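Local coordinates for protein angiotensin-converting enzyme (Anopheles gambiae, PDB 6S1Y) that probably cleaves peptides as a zinc-dependent metalloprotease of the angiotensin-converting enzyme family, and here holds a gamma-glutamyl peptide in its active-site cleft, at residues S170-N178 against V445-Y455; P243-A254 against R463-P472. All coordinates share one frame; numbering follows the deposited sequence.

Contact 1: residues S170-N178 against V445-Y455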
loop_
_atom_site.group_PDB
_atom_site.type_symbol
_atom_site.label_atom_id
_atom_site.label_comp_id
_atom_site.label_asym_id
_atom_site.label_seq_id
_atom_site.Cartn_x
_atom_site.Cartn_y
_atom_site.Cartn_z
ATOM N N SER A 170 -5.814 21.445 9.641
ATOM C CA SER A 170 -6.621 20.233 9.732
ATOM C C SER A 170 -5.783 19.060 10.217
ATOM O O SER A 170 -6.235 18.265 11.045
ATOM C CB SER A 170 -7.258 19.895 8.382
ATOM O OG SER A 170 -7.997 21.003 7.879
ATOM N N PHE A 171 -4.556 18.929 9.704
ATOM C CA PHE A 171 -3.671 17.881 10.200
ATOM C C PHE A 171 -3.432 18.016 11.697
ATOM O O PHE A 171 -3.468 17.019 12.429
ATOM C CB PHE A 171 -2.337 17.908 9.456
ATOM C CG PHE A 171 -1.372 16.846 9.899
ATOM C CD1 PHE A 171 -1.381 15.596 9.311
ATOM C CD2 PHE A 171 -0.456 17.100 10.903
ATOM C CE1 PHE A 171 -0.471 14.601 9.717
ATOM C CE2 PHE A 171 0.432 16.134 11.316
ATOM C CZ PHE A 171 0.436 14.881 10.715
ATOM N N GLN A 172 -3.172 19.231 12.177
ATOM C CA GLN A 172 -2.875 19.392 13.602
ATOM C C GLN A 172 -4.073 18.987 14.448
ATOM O O GLN A 172 -3.921 18.352 15.500
ATOM C CB GLN A 172 -2.470 20.830 13.896
ATOM C CG GLN A 172 -2.048 21.064 15.338
ATOM C CD GLN A 172 -0.875 20.201 15.727
ATOM O OE1 GLN A 172 0.093 20.060 14.965
ATOM N NE2 GLN A 172 -0.951 19.602 16.902
ATOM N N LYS A 173 -5.282 19.338 13.994
ATOM C CA LYS A 173 -6.495 18.934 14.693
ATOM C C LYS A 173 -6.659 17.423 14.666
ATOM O O LYS A 173 -7.031 16.808 15.671
ATOM C CB LYS A 173 -7.703 19.617 14.052
ATOM C CG LYS A 173 -9.048 19.124 14.585
ATOM C CD LYS A 173 -9.221 19.429 16.070
ATOM C CE LYS A 173 -9.358 20.928 16.321
ATOM N NZ LYS A 173 -9.416 21.228 17.781
ATOM N N TYR A 174 -6.382 16.804 13.522
ATOM C CA TYR A 174 -6.470 15.354 13.426
ATOM C C TYR A 174 -5.523 14.683 14.398
ATOM O O TYR A 174 -5.871 13.678 15.032
ATOM C CB TYR A 174 -6.156 14.936 11.992
ATOM C CG TYR A 174 -5.484 13.596 11.798
ATOM C CD1 TYR A 174 -6.143 12.402 12.081
ATOM C CD2 TYR A 174 -4.210 13.527 11.260
ATOM C CE1 TYR A 174 -5.528 11.181 11.863
ATOM C CE2 TYR A 174 -3.593 12.311 11.028
ATOM C CZ TYR A 174 -4.250 11.139 11.318
ATOM O OH TYR A 174 -3.602 9.936 11.066
ATOM N N VAL A 175 -4.311 15.212 14.525
ATOM C CA VAL A 175 -3.365 14.601 15.448
ATOM C C VAL A 175 -3.886 14.679 16.875
ATOM O O VAL A 175 -3.780 13.709 17.641
ATOM C CB VAL A 175 -1.986 15.258 15.308
ATOM C CG1 VAL A 175 -1.152 14.996 16.544
ATOM C CG2 VAL A 175 -1.307 14.720 14.058
ATOM N N GLU A 176 -4.457 15.831 17.253
ATOM C CA GLU A 176 -4.859 16.037 18.646
ATOM C C GLU A 176 -5.995 15.104 19.034
ATOM O O GLU A 176 -5.979 14.524 20.123
ATOM C CB GLU A 176 -5.261 17.498 18.882
ATOM C CG GLU A 176 -4.066 18.391 19.162
ATOM C CD GLU A 176 -4.255 19.845 18.731
ATOM O OE1 GLU A 176 -3.274 20.619 18.848
ATOM O OE2 GLU A 176 -5.363 20.211 18.280
ATOM N N LEU A 177 -6.981 14.930 18.148
ATOM C CA LEU A 177 -8.121 14.083 18.469
ATOM C C LEU A 177 -7.832 12.613 18.236
ATOM O O LEU A 177 -8.471 11.755 18.860
ATOM C CB LEU A 177 -9.333 14.516 17.651
ATOM C CG LEU A 177 -9.876 15.893 18.047
ATOM C CD1 LEU A 177 -10.852 16.414 17.013
ATOM C CD2 LEU A 177 -10.529 15.830 19.429
ATOM N N ASN A 178 -6.913 12.294 17.325
ATOM C CA ASN A 178 -6.426 10.920 17.228
ATOM C C ASN A 178 -5.794 10.514 18.549
ATOM O O ASN A 178 -5.940 9.371 18.994
ATOM C CB ASN A 178 -5.424 10.781 16.070
ATOM C CG ASN A 178 -4.640 9.446 16.112
ATOM O OD1 ASN A 178 -3.789 9.242 16.970
ATOM N ND2 ASN A 178 -4.936 8.548 15.181
ATOM N N VAL A 445 5.163 11.862 15.465
ATOM C CA VAL A 445 4.202 12.937 15.701
ATOM C C VAL A 445 3.210 12.517 16.772
ATOM O O VAL A 445 2.936 13.261 17.721
ATOM C CB VAL A 445 3.487 13.321 14.393
ATOM C CG1 VAL A 445 2.326 14.292 14.663
ATOM C CG2 VAL A 445 4.475 13.935 13.402
ATOM N N PHE A 446 2.681 11.298 16.651
ATOM C CA PHE A 446 1.675 10.807 17.588
ATOM C C PHE A 446 2.223 10.750 19.006
ATOM O O PHE A 446 1.510 11.057 19.963
ATOM C CB PHE A 446 1.207 9.414 17.169
ATOM C CG PHE A 446 0.396 9.379 15.900
ATOM C CD1 PHE A 446 -0.231 10.506 15.413
ATOM C CD2 PHE A 446 0.247 8.191 15.208
ATOM C CE1 PHE A 446 -0.989 10.453 14.260
ATOM C CE2 PHE A 446 -0.514 8.132 14.048
ATOM C CZ PHE A 446 -1.132 9.256 13.575
ATOM N N ARG A 447 3.483 10.321 19.157
ATOM C CA ARG A 447 4.086 10.155 20.473
ATOM C C ARG A 447 4.619 11.454 21.059
ATOM O O ARG A 447 5.000 11.458 22.229
ATOM C CB ARG A 447 5.235 9.153 20.418
ATOM C CG ARG A 447 4.801 7.717 20.237
ATOM C CD ARG A 447 5.968 6.890 19.738
ATOM N NE ARG A 447 5.677 5.459 19.720
ATOM C CZ ARG A 447 6.394 4.565 19.051
ATOM N NH1 ARG A 447 7.437 4.960 18.320
ATOM N NH2 ARG A 447 6.063 3.273 19.094
ATOM N N GLY A 448 4.663 12.538 20.285
ATOM C CA GLY A 448 5.231 13.791 20.742
ATOM C C GLY A 448 6.722 13.955 20.504
ATOM O O GLY A 448 7.249 15.042 20.753
ATOM N N ASP A 449 7.417 12.905 20.048
ATOM C CA ASP A 449 8.837 13.011 19.736
ATOM C C ASP A 449 9.115 14.027 18.638
ATOM O O ASP A 449 10.222 14.562 18.568
ATOM C CB ASP A 449 9.394 11.665 19.275
ATOM C CG ASP A 449 9.101 10.548 20.238
ATOM O OD1 ASP A 449 9.058 10.802 21.466
ATOM O OD2 ASP A 449 8.921 9.404 19.764
ATOM N N ILE A 450 8.159 14.259 17.739
ATOM C CA ILE A 450 8.305 15.218 16.647
ATOM C C ILE A 450 7.279 16.322 16.864
ATOM O O ILE A 450 6.070 16.072 16.804
ATOM C CB ILE A 450 8.109 14.565 15.270
ATOM C CG1 ILE A 450 9.166 13.496 15.004
ATOM C CG2 ILE A 450 8.155 15.608 14.165
ATOM C CD1 ILE A 450 8.892 12.658 13.712
ATOM N N LYS A 451 7.754 17.539 17.107
ATOM C CA LYS A 451 6.843 18.597 17.527
ATOM C C LYS A 451 6.420 19.434 16.335
ATOM O O LYS A 451 7.077 19.421 15.296
ATOM C CB LYS A 451 7.498 19.499 18.583
ATOM C CG LYS A 451 8.177 18.761 19.757
ATOM C CD LYS A 451 7.239 18.461 20.924
ATOM C CE LYS A 451 8.045 18.178 22.218
ATOM N NZ LYS A 451 9.144 17.170 22.000
ATOM N N PRO A 452 5.327 20.190 16.463
ATOM C CA PRO A 452 4.803 20.934 15.306
ATOM C C PRO A 452 5.786 21.893 14.647
ATOM O O PRO A 452 5.703 22.112 13.430
ATOM C CB PRO A 452 3.605 21.697 15.908
ATOM C CG PRO A 452 3.140 20.832 17.071
ATOM C CD PRO A 452 4.415 20.241 17.633
ATOM N N ARG A 453 6.703 22.498 15.385
ATOM C CA ARG A 453 7.572 23.481 14.745
ATOM C C ARG A 453 8.736 22.830 14.008
ATOM O O ARG A 453 9.513 23.541 13.371
ATOM C CB ARG A 453 8.086 24.482 15.785
ATOM C CG ARG A 453 8.940 23.848 16.850
ATOM C CD ARG A 453 9.145 24.762 18.060
ATOM N NE ARG A 453 9.319 23.972 19.279
ATOM C CZ ARG A 453 10.389 23.224 19.544
ATOM N NH1 ARG A 453 11.397 23.157 18.678
ATOM N NH2 ARG A 453 10.445 22.534 20.678
ATOM N N GLU A 454 8.870 21.507 14.072
ATOM C CA GLU A 454 9.863 20.776 13.292
ATOM C C GLU A 454 9.210 19.722 12.393
ATOM O O GLU A 454 9.873 18.779 11.956
ATOM C CB GLU A 454 10.893 20.127 14.226
ATOM C CG GLU A 454 10.306 19.649 15.538
ATOM C CD GLU A 454 11.199 18.689 16.311
ATOM O OE1 GLU A 454 10.630 17.783 16.971
ATOM O OE2 GLU A 454 12.444 18.834 16.272
ATOM N N TYR A 455 7.924 19.874 12.086
ATOM C CA TYR A 455 7.206 18.844 11.332
ATOM C C TYR A 455 7.866 18.567 9.982
ATOM O O TYR A 455 8.042 17.408 9.588
ATOM C CB TYR A 455 5.755 19.272 11.110
ATOM C CG TYR A 455 4.756 18.888 12.184
ATOM C CD1 TYR A 455 5.084 18.053 13.232
ATOM C CD2 TYR A 455 3.461 19.356 12.109
ATOM C CE1 TYR A 455 4.138 17.718 14.188
ATOM C CE2 TYR A 455 2.516 19.022 13.045
ATOM C CZ TYR A 455 2.843 18.210 14.067
ATOM O OH TYR A 455 1.853 17.920 14.966
#

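Contact 2: residues P243-A254 against R463-P472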
loop_
_atom_site.group_PDB
_atom_site.type_symbol
_atom_site.label_atom_id
_atom_site.label_comp_id
_atom_site.label_asym_id
_atom_site.label_seq_id
_atom_site.Cartn_x
_atom_site.Cartn_y
_atom_site.Cartn_z
ATOM N N PRO A 243 22.117 12.866 -1.657
ATOM C CA PRO A 243 20.860 12.161 -1.935
ATOM C C PRO A 243 20.381 12.441 -3.350
ATOM O O PRO A 243 20.724 13.464 -3.951
ATOM C CB PRO A 243 19.886 12.729 -0.892
ATOM C CG PRO A 243 20.741 13.378 0.150
ATOM C CD PRO A 243 21.981 13.867 -0.584
ATOM N N ILE A 244 19.575 11.524 -3.887
ATOM C CA ILE A 244 19.066 11.655 -5.258
ATOM C C ILE A 244 17.940 12.687 -5.269
ATOM O O ILE A 244 17.005 12.565 -4.466
ATOM C CB ILE A 244 18.559 10.314 -5.779
ATOM C CG1 ILE A 244 19.667 9.278 -5.803
ATOM C CG2 ILE A 244 17.950 10.487 -7.154
ATOM C CD1 ILE A 244 19.142 7.876 -6.019
ATOM N N PRO A 245 17.984 13.692 -6.164
ATOM C CA PRO A 245 16.797 14.549 -6.378
ATOM C C PRO A 245 15.576 13.707 -6.702
ATOM O O PRO A 245 15.552 13.059 -7.745
ATOM C CB PRO A 245 17.190 15.435 -7.569
ATOM C CG PRO A 245 18.712 15.393 -7.604
ATOM C CD PRO A 245 19.112 14.054 -7.047
ATOM N N MET A 246 14.558 13.705 -5.847
ATOM C CA MET A 246 13.499 12.721 -5.958
ATOM C C MET A 246 12.612 12.918 -7.183
ATOM O O MET A 246 11.940 11.967 -7.580
ATOM C CB MET A 246 12.649 12.731 -4.677
ATOM C CG MET A 246 11.870 13.980 -4.472
ATOM S SD MET A 246 11.254 14.106 -2.787
ATOM C CE MET A 246 9.992 12.804 -2.821
ATOM N N HIS A 247 12.591 14.104 -7.798
ATOM C CA HIS A 247 11.696 14.334 -8.927
ATOM C C HIS A 247 12.153 13.625 -10.185
ATOM O O HIS A 247 11.444 13.653 -11.192
ATOM C CB HIS A 247 11.541 15.833 -9.219
ATOM C CG HIS A 247 12.812 16.535 -9.589
ATOM N ND1 HIS A 247 14.000 16.321 -8.934
ATOM C CD2 HIS A 247 13.073 17.473 -10.534
ATOM C CE1 HIS A 247 14.942 17.089 -9.462
ATOM N NE2 HIS A 247 14.405 17.802 -10.433
ATOM N N LEU A 248 13.309 12.992 -10.141
ATOM C CA LEU A 248 13.855 12.251 -11.265
ATOM C C LEU A 248 13.604 10.762 -11.158
ATOM O O LEU A 248 14.115 10.006 -11.985
ATOM C CB LEU A 248 15.358 12.489 -11.374
ATOM C CG LEU A 248 15.791 13.934 -11.450
ATOM C CD1 LEU A 248 17.324 14.008 -11.410
ATOM C CD2 LEU A 248 15.251 14.625 -12.692
ATOM N N LEU A 249 12.858 10.315 -10.155
ATOM C CA LEU A 249 12.693 8.883 -9.928
ATOM C C LEU A 249 11.352 8.355 -10.415
ATOM O O LEU A 249 10.981 7.227 -10.066
ATOM C CB LEU A 249 12.890 8.566 -8.450
ATOM C CG LEU A 249 14.358 8.755 -8.025
ATOM C CD1 LEU A 249 14.457 8.858 -6.528
ATOM C CD2 LEU A 249 15.180 7.587 -8.534
ATOM N N GLY A 250 10.640 9.136 -11.237
ATOM C CA GLY A 250 9.503 8.637 -11.976
ATOM C C GLY A 250 8.210 8.592 -11.209
ATOM O O GLY A 250 7.223 8.075 -11.730
ATOM N N ASN A 251 8.186 9.185 -10.010
ATOM C CA ASN A 251 7.108 9.001 -9.040
ATOM C C ASN A 251 7.157 10.178 -8.067
ATOM O O ASN A 251 8.229 10.521 -7.579
ATOM C CB ASN A 251 7.286 7.664 -8.312
ATOM C CG ASN A 251 6.284 7.466 -7.211
ATOM O OD1 ASN A 251 6.426 8.025 -6.115
ATOM N ND2 ASN A 251 5.254 6.661 -7.476
ATOM N N LEU A 252 5.999 10.799 -7.796
ATOM C CA LEU A 252 5.974 12.040 -7.033
ATOM C C LEU A 252 6.539 11.879 -5.622
ATOM O O LEU A 252 7.037 12.851 -5.040
ATOM C CB LEU A 252 4.544 12.571 -6.928
ATOM C CG LEU A 252 4.123 13.661 -7.912
ATOM C CD1 LEU A 252 2.650 13.950 -7.763
ATOM C CD2 LEU A 252 4.937 14.919 -7.676
ATOM N N TRP A 253 6.445 10.690 -5.039
ATOM C CA TRP A 253 6.944 10.425 -3.707
ATOM C C TRP A 253 8.240 9.624 -3.712
ATOM O O TRP A 253 8.790 9.349 -2.646
ATOM C CB TRP A 253 5.854 9.699 -2.918
ATOM C CG TRP A 253 4.544 10.406 -3.072
ATOM C CD1 TRP A 253 4.083 11.431 -2.312
ATOM C CD2 TRP A 253 3.543 10.159 -4.074
ATOM N NE1 TRP A 253 2.847 11.838 -2.758
ATOM C CE2 TRP A 253 2.502 11.083 -3.855
ATOM C CE3 TRP A 253 3.419 9.233 -5.122
ATOM C CZ2 TRP A 253 1.351 11.100 -4.626
ATOM C CZ3 TRP A 253 2.274 9.267 -5.911
ATOM C CH2 TRP A 253 1.249 10.195 -5.654
ATOM N N ALA A 254 8.735 9.246 -4.892
ATOM C CA ALA A 254 9.916 8.385 -5.032
ATOM C C ALA A 254 9.744 7.073 -4.292
ATOM O O ALA A 254 10.730 6.489 -3.819
ATOM C CB ALA A 254 11.180 9.099 -4.551
ATOM N N ARG A 463 13.328 10.916 5.533
ATOM C CA ARG A 463 13.349 10.410 4.160
ATOM C C ARG A 463 14.785 10.330 3.640
ATOM O O ARG A 463 15.160 9.373 2.942
ATOM C CB ARG A 463 12.492 11.293 3.241
ATOM C CG ARG A 463 10.998 11.396 3.612
ATOM C CD ARG A 463 10.164 10.179 3.188
ATOM N NE ARG A 463 10.347 9.918 1.766
ATOM C CZ ARG A 463 11.005 8.869 1.274
ATOM N NH1 ARG A 463 11.517 7.923 2.074
ATOM N NH2 ARG A 463 11.150 8.777 -0.023
ATOM N N SER A 464 15.607 11.327 3.956
ATOM C CA SER A 464 16.998 11.286 3.524
ATOM C C SER A 464 17.742 10.152 4.217
ATOM O O SER A 464 18.460 9.385 3.564
ATOM C CB SER A 464 17.665 12.640 3.797
ATOM O OG SER A 464 19.042 12.616 3.473
ATOM N N ARG A 465 17.551 9.988 5.520
ATOM C CA ARG A 465 18.324 8.978 6.246
ATOM C C ARG A 465 18.064 7.581 5.699
ATOM O O ARG A 465 18.997 6.815 5.434
ATOM C CB ARG A 465 18.013 9.031 7.737
ATOM C CG ARG A 465 18.551 7.816 8.495
ATOM C CD ARG A 465 18.884 8.116 9.957
ATOM N NE ARG A 465 19.371 6.898 10.620
ATOM C CZ ARG A 465 20.624 6.441 10.537
ATOM N NH1 ARG A 465 20.966 5.329 11.169
ATOM N NH2 ARG A 465 21.536 7.103 9.834
ATOM N N TYR A 466 16.803 7.231 5.490
ATOM C CA TYR A 466 16.504 5.858 5.136
ATOM C C TYR A 466 16.360 5.622 3.638
ATOM O O TYR A 466 16.597 4.488 3.190
ATOM C CB TYR A 466 15.256 5.399 5.888
ATOM C CG TYR A 466 15.515 5.334 7.377
ATOM C CD1 TYR A 466 16.236 4.281 7.929
ATOM C CD2 TYR A 466 15.085 6.351 8.230
ATOM C CE1 TYR A 466 16.495 4.230 9.295
ATOM C CE2 TYR A 466 15.355 6.304 9.594
ATOM C CZ TYR A 466 16.053 5.238 10.110
ATOM O OH TYR A 466 16.328 5.185 11.454
ATOM N N SER A 467 16.033 6.648 2.840
ATOM C CA SER A 467 15.871 6.425 1.404
ATOM C C SER A 467 16.905 7.145 0.566
ATOM O O SER A 467 17.061 6.811 -0.602
ATOM C CB SER A 467 14.488 6.874 0.925
ATOM O OG SER A 467 13.499 6.017 1.428
ATOM N N GLY A 468 17.615 8.117 1.133
ATOM C CA GLY A 468 18.635 8.803 0.360
ATOM C C GLY A 468 18.076 9.567 -0.813
ATOM O O GLY A 468 18.696 9.578 -1.883
ATOM N N VAL A 469 16.909 10.201 -0.642
ATOM C CA VAL A 469 16.309 11.061 -1.659
ATOM C C VAL A 469 15.933 12.375 -0.989
ATOM O O VAL A 469 15.755 12.445 0.233
ATOM C CB VAL A 469 15.067 10.427 -2.332
ATOM C CG1 VAL A 469 15.427 9.086 -2.902
ATOM C CG2 VAL A 469 13.916 10.308 -1.363
ATOM N N GLU A 470 15.777 13.414 -1.808
ATOM C CA GLU A 470 15.543 14.756 -1.283
ATOM C C GLU A 470 14.684 15.550 -2.257
ATOM O O GLU A 470 14.690 15.285 -3.465
ATOM C CB GLU A 470 16.872 15.509 -1.035
ATOM C CG GLU A 470 17.628 15.886 -2.317
ATOM C CD GLU A 470 18.982 16.555 -2.081
ATOM O OE1 GLU A 470 19.475 16.541 -0.906
ATOM O OE2 GLU A 470 19.548 17.102 -3.068
ATOM N N PRO A 471 13.989 16.577 -1.770
ATOM C CA PRO A 471 13.250 17.477 -2.645
ATOM C C PRO A 471 14.142 18.124 -3.687
ATOM O O PRO A 471 15.350 18.303 -3.477
ATOM C CB PRO A 471 12.699 18.537 -1.675
ATOM C CG PRO A 471 12.672 17.882 -0.337
ATOM C CD PRO A 471 13.828 16.931 -0.345
ATOM N N PRO A 472 13.552 18.557 -4.809
ATOM C CA PRO A 472 14.322 19.240 -5.851
ATOM C C PRO A 472 14.622 20.702 -5.555
ATOM O O PRO A 472 15.395 21.324 -6.296
ATOM C CB PRO A 472 13.395 19.124 -7.062
ATOM C CG PRO A 472 12.029 19.267 -6.422
ATOM C CD PRO A 472 12.120 18.479 -5.147
HETATM O O HOH W 1 21.862 16.095 -3.568
HETATM O O HOH W 2 8.814 10.924 -0.157
HETATM O O HOH W 3 12.103 6.681 -1.495
#

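Contact 1: residues S170-N178 against V445-Y455
Val175 and Val445 meet at the centre of this joint, CG2 of Val175 lying 3.7 Å from CG1 of Val445, with the two side chains crossing at about a right angle. Val445 turns CG1 anti to its backbone N (chi1 171°), which brings that methyl against both branches of Val175. The Phe446 ring borders Val175 and the Phe171 ring borders Val445. The Phe446 ring fits a hollow made by Tyr174, Val175 and Asn178: its edge receives Tyr174 OH, 3.6 Å from Phe446 CZ, and Val175 CG2, while Asn178 OD1 sits 4.0 Å above one face, over the ring centre. Amide and ring are nearly parallel, so the amide lies almost flat on the ring. The polar ends are held from outside, Tyr174 OH by Asp491 and Asn178 ND2 by Tyr95.

At the other end, Phe171 directs its edge toward the face of Tyr455 in an offset edge-to-face pair, centroids 5.8 Å apart and planes at 87°. The phenol then reaches Gln172: Tyr455 OH donates to Gln172 OE1 at 2.8 Å, the donor tilted 19° from the carbonyl plane. Bent at chi2, the Gln172 chain carries its amide to the phenol, and NE2 bonds Glu176 OE1 at 3.2 Å, which should fix the amide's rotation. Pro452 borders the same oxygen, its CG 3.8 Å from Gln172 OE1, and its CA covers one face of Tyr455. The arrangement is a mostly buried packing of helix 168-184 against the C-terminal end of helix 431-447, the turn after it and the first residue of helix 455-467, within the mainly helical angiotensin-converting enzyme fold.

Contact 2: residues P243-A254 against R463-P472
Ile244 and Pro245 pair in parallel with Val469 and Glu470 through three backbone hydrogen bonds: Ile244 N to Gly468 O (2.9 Å, N-H...O 163°), Glu470 N to Ile244 O and Met246 N to Glu470 O (2.9 Å). On the Ile244 face of this two-stranded sheet, Val469 CG1 meets Leu249 CD1 at 3.8 Å, and Val469 CG2 approaches Ala254 CB. On the Pro245 face, Glu470 CG stands between backbone N and carbonyl carbon (chi1 69°), and the extended chain beyond it crosses Pro243, with OE1 3.6 Å from Pro243 CG. OE1 is hydrogen-bonded to Ser599 OG, while water 1 links OE2 to Pro243 O. Pro472 CB lies over one face of the His247 ring in a CH-pi contact, 3.5 Å from its centroid and 12° off the normal; Leu248 CG lies over the opposite face. His247 ND1, buried here, has no polar partner in the model. Arg463 reaches the end of the 251-254 turn through water: water 2 bridges NE to Trp253 O, and water 3 bridges NH2 to Ala254 O. NH1 donates in the guanidinium plane to Ser467 OG at 2.8 Å, which should help fix the group's orientation. Helix 203-233 packs on Ile244, helix 149-163 on Met246 and Pro472, and helix 431-447 on Arg463.

How the contacts relate
From the N terminus, the chain first lays down residues 170-178, then passes through helix 203-233 to residues 243-254, and only much later, past the zinc-binding helix 349-368, returns with 445-455 and 463-472. Contact 1 closes a loop of 266 intervening residues and contact 2 one of 208. Their segments alternate, so the two closures cross and neither nests in the other. The later partners are consecutive: helix 455-467 follows helix 431-447, so one short run of chain is tied first to helix 168-184 and then to strand 244-245. The contacts' centres are 24 Å apart and their nearest atoms about 9 Å, without touching.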